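Local coordinates for putative large adhesion protein (Lap) involved in biofilm formation (Marinobacter hydrocarbonoclasticus ATCC 49840, PDB 6M8M), which binds glucose in a PA14 domain beside bound calcium and probably helps the bacterium attach to sugars during biofilm formation, at residues A71-R76 with A114-T119; G91-F96 with G102-D107; F131-R134 with R140-V143; R189-E194 with Y199-S204. One frame throughout, in Å; residues are numbered along the deposited sequence. Where two conformers were deposited one is given.

Contact 1 (A71-R76 with A114-T119)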
# COMPACT_ATOMS: atom_id res chain seq x y z
N ALA A 71 8.66 2.39 -10.80
CA ALA A 71 8.14 3.75 -10.87
C ALA A 71 7.90 4.20 -9.44
O ALA A 71 7.71 3.38 -8.54
CB ALA A 71 6.84 3.84 -11.67
N THR A 72 7.93 5.51 -9.24
CA THR A 72 7.55 6.12 -7.98
C THR A 72 6.34 7.01 -8.20
O THR A 72 6.02 7.38 -9.34
CB THR A 72 8.69 6.93 -7.38
OG1 THR A 72 9.04 8.00 -8.24
CG2 THR A 72 9.90 6.06 -7.13
N PHE A 73 5.66 7.35 -7.12
CA PHE A 73 4.48 8.21 -7.16
C PHE A 73 4.28 8.79 -5.77
O PHE A 73 5.06 8.51 -4.85
CB PHE A 73 3.25 7.48 -7.70
CG PHE A 73 2.73 6.36 -6.81
CD1 PHE A 73 3.28 5.09 -6.85
CD2 PHE A 73 1.66 6.58 -5.96
CE1 PHE A 73 2.78 4.07 -6.06
CE2 PHE A 73 1.16 5.58 -5.17
CZ PHE A 73 1.72 4.32 -5.21
N ILE A 74 3.24 9.60 -5.62
CA ILE A 74 2.86 10.12 -4.32
C ILE A 74 1.44 9.67 -4.05
O ILE A 74 0.55 9.90 -4.87
CB ILE A 74 2.97 11.65 -4.25
CG1 ILE A 74 4.44 12.07 -4.43
CG2 ILE A 74 2.41 12.16 -2.93
CD1 ILE A 74 4.66 13.55 -4.63
N GLY A 75 1.25 9.00 -2.92
CA GLY A 75 -0.07 8.56 -2.52
C GLY A 75 -0.73 9.60 -1.64
O GLY A 75 -0.41 9.73 -0.46
N ARG A 76 -1.66 10.36 -2.21
CA ARG A 76 -2.39 11.36 -1.46
C ARG A 76 -3.75 10.88 -0.96
O ARG A 76 -4.28 11.45 -0.01
CB ARG A 76 -2.62 12.61 -2.32
CG ARG A 76 -1.35 13.31 -2.76
CD ARG A 76 -1.68 14.43 -3.75
N ALA A 114 2.14 -7.54 -9.36
CA ALA A 114 2.57 -6.18 -9.06
C ALA A 114 2.60 -5.95 -7.56
O ALA A 114 1.80 -6.52 -6.82
CB ALA A 114 1.65 -5.17 -9.73
N ILE A 115 3.51 -5.08 -7.14
CA ILE A 115 3.70 -4.75 -5.73
C ILE A 115 3.69 -3.24 -5.60
O ILE A 115 4.30 -2.53 -6.42
CB ILE A 115 5.04 -5.31 -5.22
CG1 ILE A 115 5.04 -6.84 -5.25
CG2 ILE A 115 5.36 -4.82 -3.83
CD1 ILE A 115 6.42 -7.46 -5.21
N VAL A 116 3.04 -2.73 -4.55
CA VAL A 116 3.08 -1.32 -4.20
C VAL A 116 3.59 -1.19 -2.77
O VAL A 116 3.16 -1.94 -1.88
CB VAL A 116 1.69 -0.67 -4.32
CG1 VAL A 116 1.72 0.78 -3.85
CG2 VAL A 116 1.18 -0.78 -5.73
N LYS A 117 4.50 -0.25 -2.55
CA LYS A 117 4.96 0.12 -1.22
C LYS A 117 4.68 1.59 -1.00
O LYS A 117 4.92 2.41 -1.89
CB LYS A 117 6.43 -0.18 -1.09
CG LYS A 117 7.03 0.21 0.24
CD LYS A 117 8.45 -0.31 0.33
CE LYS A 117 9.18 0.20 1.55
NZ LYS A 117 10.56 -0.36 1.56
N LEU A 118 4.18 1.91 0.17
CA LEU A 118 3.90 3.28 0.57
C LEU A 118 4.58 3.54 1.89
O LEU A 118 4.43 2.75 2.83
CB LEU A 118 2.39 3.49 0.71
CG LEU A 118 1.61 3.45 -0.61
CD1 LEU A 118 0.16 3.06 -0.37
CD2 LEU A 118 1.67 4.80 -1.30
N THR A 119 5.30 4.65 2.00
CA THR A 119 6.00 4.98 3.22
C THR A 119 5.84 6.46 3.56
O THR A 119 5.67 7.32 2.69
CB THR A 119 7.49 4.65 3.17
OG1 THR A 119 8.07 5.28 2.02
CG2 THR A 119 7.73 3.17 3.10
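F73 puts the far end of its ring between V116 and L118. Its CZ is 3.8 Å from V116 CG1 and 3.9 Å from L118 CD2. These two methyls approach the ring differently. V116 CG1 comes in at the ring edge, close to the ring plane, while L118 CD2 stands at an oblique position beside CZ and CE2. The aromatic side chain crosses both aliphatic ones at about a right angle. The first torsion of F73 (chi1 67°) sets CG between the backbone N and the carbonyl carbon, and from there the ring points its CZ end at strand 113-122. V116 meets it with the methyl that lies anti to its own backbone N (chi1 175°). L118 uses CD2, which also faces the backbone of G75, with G75 CA 4.3 Å away.

The two strands are not paired here. Their axes stay 8.2 Å apart at the closest and run 55° from parallel. Both pair instead with strand 38-45, which lies between them in the same antiparallel sheet; F73 bonds through its backbone to G40. Y179 of strand 174-181 packs on V116 from a further strand. All four touching residues are buried, and no hydrogen bond joins the two segments. The contact therefore rests on shape and apolar packing, with one ring reaching across the intervening strand 38-45 to two methyls.

Contact 2 (G91-F96 with G102-D107). With CA (calcium ion), chain C.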
# COMPACT_ATOMS: atom_id res chain seq x y z
N GLY A 91 -1.57 -0.17 -18.98
CA GLY A 91 -2.39 0.93 -18.53
C GLY A 91 -3.05 0.74 -17.19
O GLY A 91 -3.76 1.64 -16.74
N LYS A 92 -2.84 -0.38 -16.52
CA LYS A 92 -3.67 -0.71 -15.36
C LYS A 92 -3.24 0.02 -14.09
O LYS A 92 -4.11 0.45 -13.32
CB LYS A 92 -3.74 -2.24 -15.17
CG LYS A 92 -4.51 -2.94 -16.29
CD LYS A 92 -6.01 -2.64 -16.18
CE LYS A 92 -6.80 -3.13 -17.37
NZ LYS A 92 -6.53 -4.54 -17.72
N VAL A 93 -1.95 0.19 -13.84
CA VAL A 93 -1.56 0.92 -12.63
C VAL A 93 -2.03 2.36 -12.74
O VAL A 93 -2.44 2.97 -11.74
CB VAL A 93 -0.05 0.80 -12.32
CG1 VAL A 93 0.81 1.43 -13.38
CG2 VAL A 93 0.23 1.43 -10.96
N GLN A 94 -2.03 2.93 -13.94
CA GLN A 94 -2.52 4.29 -14.12
C GLN A 94 -3.99 4.38 -13.73
O GLN A 94 -4.39 5.28 -12.97
CB GLN A 94 -2.30 4.75 -15.56
CG GLN A 94 -0.84 5.00 -15.93
CD GLN A 94 -0.05 3.76 -16.30
OE1 GLN A 94 -0.59 2.67 -16.46
NE2 GLN A 94 1.25 3.94 -16.45
N SER A 95 -4.81 3.45 -14.21
CA SER A 95 -6.22 3.45 -13.82
C SER A 95 -6.39 3.20 -12.33
O SER A 95 -7.20 3.86 -11.67
CB SER A 95 -6.97 2.41 -14.64
OG SER A 95 -6.94 2.72 -16.02
N PHE A 96 -5.62 2.25 -11.79
CA PHE A 96 -5.72 1.88 -10.37
C PHE A 96 -5.49 3.07 -9.46
O PHE A 96 -6.21 3.23 -8.47
CB PHE A 96 -4.67 0.78 -10.14
CG PHE A 96 -4.48 0.29 -8.72
CD1 PHE A 96 -5.28 -0.71 -8.20
CD2 PHE A 96 -3.40 0.72 -7.98
CE1 PHE A 96 -5.03 -1.23 -6.95
CE2 PHE A 96 -3.14 0.21 -6.73
CZ PHE A 96 -3.96 -0.79 -6.22
N GLY A 102 -1.24 10.80 -11.83
CA GLY A 102 -0.54 11.95 -12.37
C GLY A 102 0.82 12.18 -11.76
O GLY A 102 1.58 13.00 -12.29
N SER A 103 1.15 11.49 -10.67
CA SER A 103 2.45 11.62 -10.04
C SER A 103 3.41 10.48 -10.38
O SER A 103 4.54 10.50 -9.89
CB SER A 103 2.29 11.69 -8.52
OG SER A 103 1.83 10.47 -7.96
N LEU A 104 3.01 9.52 -11.21
CA LEU A 104 3.91 8.43 -11.58
C LEU A 104 5.11 8.95 -12.34
O LEU A 104 4.98 9.73 -13.29
CB LEU A 104 3.17 7.44 -12.46
CG LEU A 104 2.31 6.41 -11.74
CD1 LEU A 104 1.33 5.79 -12.72
CD2 LEU A 104 3.20 5.35 -11.07
N SER A 105 6.29 8.46 -11.99
CA SER A 105 7.53 8.94 -12.59
C SER A 105 7.71 8.44 -14.02
O SER A 105 8.45 9.07 -14.80
CB SER A 105 8.73 8.49 -11.76
OG SER A 105 8.73 7.07 -11.62
N THR A 106 7.04 7.36 -14.38
CA THR A 106 7.15 6.75 -15.70
C THR A 106 6.00 5.76 -15.79
O THR A 106 5.34 5.46 -14.79
CB THR A 106 8.51 6.06 -15.87
OG1 THR A 106 8.68 5.70 -17.25
CG2 THR A 106 8.62 4.81 -15.02
N ASP A 107 5.79 5.22 -16.99
CA ASP A 107 4.89 4.09 -17.17
C ASP A 107 5.73 2.83 -16.96
O ASP A 107 6.57 2.51 -17.81
CB ASP A 107 4.29 4.10 -18.56
CG ASP A 107 3.33 2.94 -18.80
OD1 ASP A 107 3.16 2.09 -17.89
OD2 ASP A 107 2.73 2.87 -19.91
CA CA C . 2.83 -0.28 -17.99
O HOH W 1 1.32 0.53 -19.78
O HOH W 2 0.77 0.29 -16.88
O HOH W 3 2.39 6.58 -16.12
O HOH W 4 4.23 -0.40 -19.93
O HOH W 5 2.82 -1.40 -15.82
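Q94 bends toward D107 at its second torsion (chi2 82°), while D107 extends with CG anti to its backbone N (chi1 -180°). Their side chains meet at a calcium site on the loop that follows helix 92-96 in the PA14 domain. Q94 NE2 donates to D107 OD1 at 3.0 Å, with an N-H...O angle of 156°. The acceptor lies near the amide plane, but the donor sits above the carboxylate plane, and the two flat groups are steeply inclined to each other. D107 OD1 also binds the calcium ion at 2.4 Å, so one oxygen serves both the metal and the amide. Q94 is a second-shell residue: its OE1 accepts from a water that is itself a calcium ligand. G91, at the N-cap position of the helix, gives its N to a second metal-bound water, and that water donates to D107 OD2. P108 and N110 supply the remaining protein ligands. Below this polar layer, L104 CD1 packs on Q94 CG at 4.0 Å and more loosely on V93 CG1. L104 also rests on F73. A further water accepts from Q94 NE2 at 2.9 Å and donates weakly to T106 O.

Contact 3 (F131-R134 with R140-V143)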
# COMPACT_ATOMS: atom_id res chain seq x y z
N PHE A 131 -6.45 1.12 11.57
CA PHE A 131 -6.70 1.04 10.14
C PHE A 131 -7.79 0.01 9.84
O PHE A 131 -7.96 -0.98 10.55
CB PHE A 131 -5.43 0.60 9.41
CG PHE A 131 -4.35 1.64 9.34
CD1 PHE A 131 -4.38 2.63 8.39
CD2 PHE A 131 -3.26 1.58 10.20
CE1 PHE A 131 -3.36 3.57 8.31
CE2 PHE A 131 -2.24 2.51 10.12
CZ PHE A 131 -2.29 3.50 9.17
N ARG A 132 -8.47 0.24 8.73
CA ARG A 132 -9.35 -0.74 8.10
C ARG A 132 -9.00 -0.75 6.62
O ARG A 132 -8.84 0.31 6.02
CB ARG A 132 -10.83 -0.42 8.32
CG ARG A 132 -11.74 -1.48 7.72
CD ARG A 132 -13.17 -1.28 8.17
NE ARG A 132 -13.74 -0.09 7.57
CZ ARG A 132 -15.00 0.31 7.75
NH1 ARG A 132 -15.81 -0.40 8.52
NH2 ARG A 132 -15.42 1.41 7.15
N VAL A 133 -8.85 -1.94 6.05
CA VAL A 133 -8.30 -2.09 4.70
C VAL A 133 -9.21 -2.98 3.88
O VAL A 133 -9.57 -4.07 4.33
CB VAL A 133 -6.88 -2.68 4.72
CG1 VAL A 133 -6.33 -2.81 3.30
CG2 VAL A 133 -5.95 -1.85 5.61
N ARG A 134 -9.56 -2.54 2.68
CA ARG A 134 -10.20 -3.38 1.69
C ARG A 134 -9.18 -3.60 0.58
O ARG A 134 -8.67 -2.63 -0.01
CB ARG A 134 -11.46 -2.75 1.13
CG ARG A 134 -12.15 -3.66 0.11
CD ARG A 134 -13.53 -3.14 -0.26
NE ARG A 134 -14.24 -4.00 -1.19
CZ ARG A 134 -14.91 -5.09 -0.84
NH1 ARG A 134 -14.96 -5.49 0.42
NH2 ARG A 134 -15.53 -5.79 -1.77
N ARG A 140 0.43 -5.60 4.21
CA ARG A 140 0.81 -5.43 5.60
C ARG A 140 1.04 -3.95 5.85
O ARG A 140 1.70 -3.28 5.04
CB ARG A 140 2.08 -6.20 5.97
CG ARG A 140 2.47 -5.95 7.44
CD ARG A 140 3.66 -6.75 7.88
NE ARG A 140 3.30 -8.15 8.02
CZ ARG A 140 4.17 -9.12 8.23
NH1 ARG A 140 5.47 -8.84 8.30
NH2 ARG A 140 3.76 -10.36 8.33
N ILE A 141 0.52 -3.44 6.96
CA ILE A 141 0.80 -2.09 7.45
C ILE A 141 1.58 -2.21 8.75
O ILE A 141 1.16 -2.92 9.67
CB ILE A 141 -0.50 -1.29 7.71
CG1 ILE A 141 -1.39 -1.31 6.47
CG2 ILE A 141 -0.14 0.13 8.17
CD1 ILE A 141 -2.62 -0.43 6.56
N GLU A 142 2.70 -1.51 8.83
CA GLU A 142 3.50 -1.43 10.04
C GLU A 142 3.62 0.03 10.47
O GLU A 142 3.79 0.92 9.63
CB GLU A 142 4.90 -2.00 9.78
CG GLU A 142 4.92 -3.50 9.58
CD GLU A 142 6.26 -4.03 9.12
OE1 GLU A 142 7.16 -3.22 8.82
OE2 GLU A 142 6.41 -5.28 9.05
N VAL A 143 3.50 0.27 11.77
CA VAL A 143 3.70 1.60 12.35
C VAL A 143 4.81 1.45 13.37
O VAL A 143 4.73 0.60 14.26
CB VAL A 143 2.42 2.14 12.99
CG1 VAL A 143 2.72 3.41 13.80
CG2 VAL A 143 1.38 2.45 11.91
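I141 lies against one face of the F131 ring with both of its methyls, CD1 and CG2. CD1 makes the CH-pi contact, 4.1 Å from the ring centroid and 20° off the ring normal. CG2 reaches the same ring nearer its outer part, 3.7 Å from F131 CE2. V143 comes from a different direction: its CG2 sits at the ring edge, near the plane, 4.0 Å from the same CE2. The fourth partner is V133. Its CG2 meets I141 CD1 tip to tip at 3.7 Å, so this one methyl is shared between the aromatic face and a valine.

Torsions explain how I141 can do this. With chi1 -53°, CG1 lies anti to the carbonyl carbon and CG2 anti to the backbone N. CG1 then carries CD1 outward in an extended chain (chi2 -174°), and the ring receives both branches. All four side chains leave their backbones toward the other segment, and all four are buried. No hydrogen bond crosses between the segments.

The ring of F131 has further neighbours. F202 meets it edge-to-face, and I190 and L192 of strand 186-194 pack on it. V148 touches F131, I141 and V143. R140 forms a salt bridge to E150.

The two strands run nearly antiparallel, but their axes are 9.8 Å apart. They belong to different sheets, and the contact is packing between the layers of a beta sandwich. Strand 128-136 lies between strands 158-166 and 186-194, and strand 139-143 between strands 146-151 and 174-181.

Contact 4 (R189-E194 with Y199-S204)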
# COMPACT_ATOMS: atom_id res chain seq x y z
N ARG A 189 -7.88 -0.01 -0.63
CA ARG A 189 -8.50 1.14 0.02
C ARG A 189 -8.15 1.07 1.50
O ARG A 189 -8.52 0.11 2.18
CB ARG A 189 -10.01 1.14 -0.16
CG ARG A 189 -10.69 2.35 0.46
CD ARG A 189 -12.20 2.24 0.41
NE ARG A 189 -12.69 2.18 -0.96
CZ ARG A 189 -13.70 1.43 -1.37
NH1 ARG A 189 -14.34 0.63 -0.52
NH2 ARG A 189 -14.06 1.44 -2.65
N ILE A 190 -7.45 2.08 2.00
CA ILE A 190 -7.03 2.15 3.39
C ILE A 190 -7.76 3.29 4.07
O ILE A 190 -7.75 4.43 3.58
CB ILE A 190 -5.51 2.32 3.51
CG1 ILE A 190 -4.80 1.17 2.79
CG2 ILE A 190 -5.09 2.40 4.97
CD1 ILE A 190 -3.30 1.22 2.83
N GLU A 191 -8.38 2.98 5.20
CA GLU A 191 -9.00 3.96 6.08
C GLU A 191 -8.29 3.98 7.42
O GLU A 191 -7.76 2.97 7.87
CB GLU A 191 -10.47 3.62 6.33
CG GLU A 191 -11.38 3.63 5.14
CD GLU A 191 -12.64 2.84 5.39
OE1 GLU A 191 -13.73 3.46 5.44
OE2 GLU A 191 -12.54 1.61 5.57
N LEU A 192 -8.31 5.13 8.07
CA LEU A 192 -7.72 5.33 9.39
C LEU A 192 -8.72 6.05 10.27
O LEU A 192 -9.41 6.97 9.80
CB LEU A 192 -6.45 6.16 9.25
CG LEU A 192 -5.71 6.48 10.55
CD1 LEU A 192 -5.16 5.25 11.21
CD2 LEU A 192 -4.55 7.44 10.27
N ARG A 193 -8.82 5.63 11.52
CA ARG A 193 -9.59 6.37 12.50
C ARG A 193 -8.81 6.48 13.80
O ARG A 193 -7.93 5.68 14.10
CB ARG A 193 -10.94 5.72 12.79
CG ARG A 193 -10.86 4.40 13.51
CD ARG A 193 -12.27 3.90 13.69
NE ARG A 193 -12.32 2.55 14.20
CZ ARG A 193 -13.46 1.92 14.50
NH1 ARG A 193 -14.62 2.55 14.36
NH2 ARG A 193 -13.43 0.69 14.94
N GLU A 194 -9.18 7.47 14.60
CA GLU A 194 -8.85 7.48 16.01
C GLU A 194 -9.87 6.62 16.73
O GLU A 194 -11.04 6.55 16.33
CB GLU A 194 -8.88 8.91 16.54
CG GLU A 194 -8.39 9.02 17.97
CD GLU A 194 -8.18 10.46 18.43
OE1 GLU A 194 -8.49 11.40 17.66
OE2 GLU A 194 -7.69 10.66 19.56
N TYR A 199 -13.98 6.45 10.55
CA TYR A 199 -12.98 6.19 9.54
C TYR A 199 -12.93 7.29 8.48
O TYR A 199 -13.97 7.82 8.07
CB TYR A 199 -13.26 4.86 8.84
CG TYR A 199 -12.89 3.64 9.64
CD1 TYR A 199 -11.56 3.37 9.96
CD2 TYR A 199 -13.85 2.75 10.09
CE1 TYR A 199 -11.21 2.26 10.68
CE2 TYR A 199 -13.51 1.63 10.82
CZ TYR A 199 -12.18 1.39 11.11
OH TYR A 199 -11.83 0.29 11.84
N GLU A 200 -11.72 7.61 8.03
CA GLU A 200 -11.43 8.52 6.94
C GLU A 200 -10.50 7.81 5.97
O GLU A 200 -9.65 7.02 6.39
CB GLU A 200 -10.72 9.79 7.48
CG GLU A 200 -11.53 10.58 8.51
CD GLU A 200 -10.72 11.62 9.28
OE1 GLU A 200 -11.31 12.29 10.16
OE2 GLU A 200 -9.50 11.77 9.05
N ILE A 201 -10.61 8.11 4.67
CA ILE A 201 -9.65 7.57 3.72
C ILE A 201 -8.26 8.07 4.08
O ILE A 201 -8.02 9.27 4.24
CB ILE A 201 -10.02 7.95 2.28
CG1 ILE A 201 -11.37 7.37 1.87
CG2 ILE A 201 -8.92 7.48 1.31
CD1 ILE A 201 -11.39 5.86 1.75
N PHE A 202 -7.31 7.14 4.18
CA PHE A 202 -5.95 7.46 4.57
C PHE A 202 -5.21 8.14 3.43
O PHE A 202 -5.35 7.79 2.27
CB PHE A 202 -5.25 6.15 4.94
CG PHE A 202 -3.85 6.28 5.44
CD1 PHE A 202 -3.56 7.00 6.57
CD2 PHE A 202 -2.82 5.60 4.81
CE1 PHE A 202 -2.27 7.08 7.05
CE2 PHE A 202 -1.54 5.67 5.28
CZ PHE A 202 -1.26 6.40 6.40
N GLY A 203 -4.42 9.14 3.78
CA GLY A 203 -3.68 9.87 2.78
C GLY A 203 -3.02 11.12 3.31
O GLY A 203 -2.54 11.14 4.45
N SER A 204 -3.02 12.16 2.48
CA SER A 204 -2.32 13.40 2.81
C SER A 204 -2.79 14.01 4.11
O SER A 204 -2.02 14.71 4.78
CB SER A 204 -2.52 14.41 1.68
OG SER A 204 -1.81 14.01 0.53
O HOH W 6 -13.86 6.22 5.19
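R193 runs along one face of the Y199 ring. Its CB is 3.7 Å from Y199 CD1. CG comes next, 3.6 Å from Y199 CE1. CD then sits over the ring centre, 3.6 Å from the centroid and 13° off the normal, a CH-pi contact. NE passes over Y199 CZ at 3.3 Å. The guanidinium is turned only 15° from the ring plane. NH2 lies 3.5 Å from Y199 OH and hydrogen-bonds to Q130 OE1. A chain extended from CG to NE (chi1 68° at its base) makes this long overlap possible.

The backbones form a short antiparallel hairpin. L192 and E200 bond in both directions, and F202 N donates to I190 O at 2.8 Å. F202 CB packs on I190 CG2 and F202 CD1 on L192 CD2. I201 CD1 lies against R189 CG. E191 OE1 takes a bond from a water that donates weakly to Y199 O, while E191 OE2 forms a salt bridge with R132.

Strand 200-201 thus pairs with strand 186-194, whose other neighbours are strands 128-136 and 79-83. I177 of strand 174-181, in the other sheet, packs on I190 and F202.

The four contacts sample both sheets of the PA14 fold and one calcium-binding loop. Contact 2 falls within the chain between the two halves of contact 1; contacts 3 and 4 follow in order. Contacts 1 and 2 have centres 10 Å apart and touch where I74 N meets S103 OG and T72 O meets S105 N. Contacts 3 and 4 are 10 Å apart and share the sheet holding strands 128-136 and 186-194. R76 O to S204 N joins contact 1 to contact 4. Contacts 2 and 3 lie on opposite sides of the chain centre, 23 Å apart. Touches run from contact 3 through 4 and 1 to 2, so sheet packing is continuous with the calcium-binding loop.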